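Local coordinates for molybdenum-binding-protein (Azotobacter vinelandii, PDB 1H9M), which binds molybdate in the cytoplasm and probably serves in molybdenum homeostasis, at residues A[42-45]-A[46-50]. Residues are numbered along the deposited sequence; the frame is centred on the assembly and turned at random.
Sequences VTLE and SARSL. With MOO (molybdate ion), chain F.
Thr43 OG1 sits between the backbone N and the carbonyl carbon (chi1 58°), and Ser46 OG lies beside its own backbone N (chi1 -76°). These two torsions bring both hydroxyls to one oxygen of a bound molybdate, at the N-cap of the short helix 44-49. The helix follows strand 37-43 of the first TOBE domain, a member of the OB clan. Thr43 is the N-cap residue: its OG1 accepts the capping bond from Ser46 N at 3.2 Å. The same OG1 gives its proton to molybdate O4 at 2.7 Å, and it is also hydrogen-bonded to Arg81 NH1 of the second subunit. Thr43 N also donates to O4, at 2.8 Å. Ser46 OG hydrogen-bonds Ser79 O of the second subunit; it also lies 2.9 Å from molybdate O4, but whether its one proton serves that oxygen is not settled. Thr43 N and OG1 hold O4 close to the N-terminal end of the helix, with Ser46 OG beside it; there the helix dipole would probably favour negative charge. Val42 lines the pocket with a methyl, CG1, 3.5 Å from molybdate O2. The second subunit completes the site: Ser79, Arg81, Lys135 and Ala136 of that chain all hydrogen-bond to the molybdate. The site therefore lies at a subunit interface.

The first helical turn is closed by Ala47 N bonding to Thr43 O. Arg48 N to Leu44 O and Ser49 N to Glu45 O continue the ladder. On the side facing strand 25-32, Val42 CG2 packs loosely on Ala47 CB. On the helix surface, the side chains of Leu44 and Arg48, one turn apart, cross. Arg48 bends at chi2 and chi3, and one face of its guanidinium lies over Leu44. There Leu44 CG stands 3.9 Å above the guanidinium plane, over its centre, with Leu44 CD2 3.7 Å from Arg48 NH1.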
loop_
_atom_site.group_PDB
_atom_site.type_symbol
_atom_site.label_atom_id
_atom_site.label_comp_id
_atom_site.label_asym_id
_atom_site.label_seq_id
_atom_site.Cartn_x
_atom_site.Cartn_y
_atom_site.Cartn_z
ATOM N N VAL A 42 -10.381 -7.876 1.673
ATOM C CA VAL A 42 -11.025 -6.997 0.643
ATOM C C VAL A 42 -12.336 -6.466 1.289
ATOM O O VAL A 42 -12.728 -6.986 2.336
ATOM C CB VAL A 42 -11.458 -7.819 -0.610
ATOM C CG1 VAL A 42 -10.156 -8.161 -1.318
ATOM C CG2 VAL A 42 -12.311 -9.063 -0.360
ATOM N N THR A 43 -12.984 -5.464 0.701
ATOM C CA THR A 43 -14.270 -5.035 1.317
ATOM C C THR A 43 -15.299 -6.158 1.203
ATOM O O THR A 43 -15.266 -6.963 0.286
ATOM C CB THR A 43 -14.840 -3.815 0.662
ATOM O OG1 THR A 43 -15.073 -4.003 -0.793
ATOM C CG2 THR A 43 -13.850 -2.641 0.800
ATOM N N LEU A 44 -16.189 -6.187 2.200
ATOM C CA LEU A 44 -17.272 -7.186 2.141
ATOM C C LEU A 44 -18.148 -7.030 0.913
ATOM O O LEU A 44 -18.580 -8.004 0.291
ATOM C CB LEU A 44 -18.137 -7.012 3.401
ATOM C CG LEU A 44 -19.302 -8.006 3.549
ATOM C CD1 LEU A 44 -18.858 -9.436 3.451
ATOM C CD2 LEU A 44 -19.992 -7.745 4.909
ATOM N N GLU A 45 -18.378 -5.807 0.494
ATOM C CA GLU A 45 -19.118 -5.537 -0.749
ATOM C C GLU A 45 -18.441 -6.181 -1.948
ATOM O O GLU A 45 -19.072 -6.901 -2.752
ATOM C CB GLU A 45 -19.298 -4.022 -0.855
ATOM C CG GLU A 45 -19.839 -3.559 -2.199
ATOM C CD GLU A 45 -21.255 -4.028 -2.471
ATOM O OE1 GLU A 45 -21.864 -4.615 -1.559
ATOM O OE2 GLU A 45 -21.765 -3.815 -3.595
ATOM N N SER A 46 -17.075 -6.156 -2.006
ATOM C CA SER A 46 -16.424 -6.911 -3.098
ATOM C C SER A 46 -16.553 -8.390 -2.941
ATOM O O SER A 46 -16.679 -9.147 -3.926
ATOM C CB SER A 46 -14.910 -6.524 -3.141
ATOM O OG SER A 46 -14.832 -5.240 -3.726
ATOM N N ALA A 47 -16.343 -8.943 -1.720
ATOM C CA ALA A 47 -16.449 -10.390 -1.527
ATOM C C ALA A 47 -17.852 -10.842 -2.004
ATOM O O ALA A 47 -17.866 -11.850 -2.692
ATOM C CB ALA A 47 -16.290 -10.698 -0.046
ATOM N N ARG A 48 -18.869 -10.087 -1.708
ATOM C CA ARG A 48 -20.227 -10.483 -2.132
ATOM C C ARG A 48 -20.460 -10.257 -3.606
ATOM O O ARG A 48 -21.061 -11.112 -4.269
ATOM C CB ARG A 48 -21.212 -9.709 -1.229
ATOM C CG ARG A 48 -20.933 -10.310 0.152
ATOM C CD ARG A 48 -22.063 -10.415 1.138
ATOM N NE ARG A 48 -22.614 -9.103 1.407
ATOM C CZ ARG A 48 -23.074 -8.632 2.548
ATOM N NH1 ARG A 48 -23.097 -9.346 3.671
ATOM N NH2 ARG A 48 -23.540 -7.382 2.562
ATOM N N SER A 49 -19.973 -9.142 -4.136
ATOM C CA SER A 49 -20.135 -8.851 -5.567
ATOM C C SER A 49 -19.441 -9.874 -6.444
ATOM O O SER A 49 -19.996 -10.423 -7.424
ATOM C CB SER A 49 -19.570 -7.469 -5.882
ATOM O OG SER A 49 -19.848 -7.235 -7.251
ATOM N N LEU A 50 -18.242 -10.309 -6.080
ATOM C CA LEU A 50 -17.468 -11.326 -6.774
ATOM C C LEU A 50 -17.968 -12.747 -6.509
ATOM O O LEU A 50 -17.367 -13.677 -6.980
ATOM C CB LEU A 50 -15.983 -11.234 -6.328
ATOM C CG LEU A 50 -15.291 -9.940 -6.902
ATOM C CD1 LEU A 50 -13.823 -9.970 -6.477
ATOM C CD2 LEU A 50 -15.318 -9.932 -8.398
HETATM MO MO MOO F . -11.006 -3.861 -2.247
HETATM O O1 MOO F . -11.005 -2.285 -2.988
HETATM O O2 MOO F . -9.921 -5.064 -2.995
HETATM O O3 MOO F . -10.294 -3.687 -0.599
HETATM O O4 MOO F . -12.636 -4.516 -1.903
#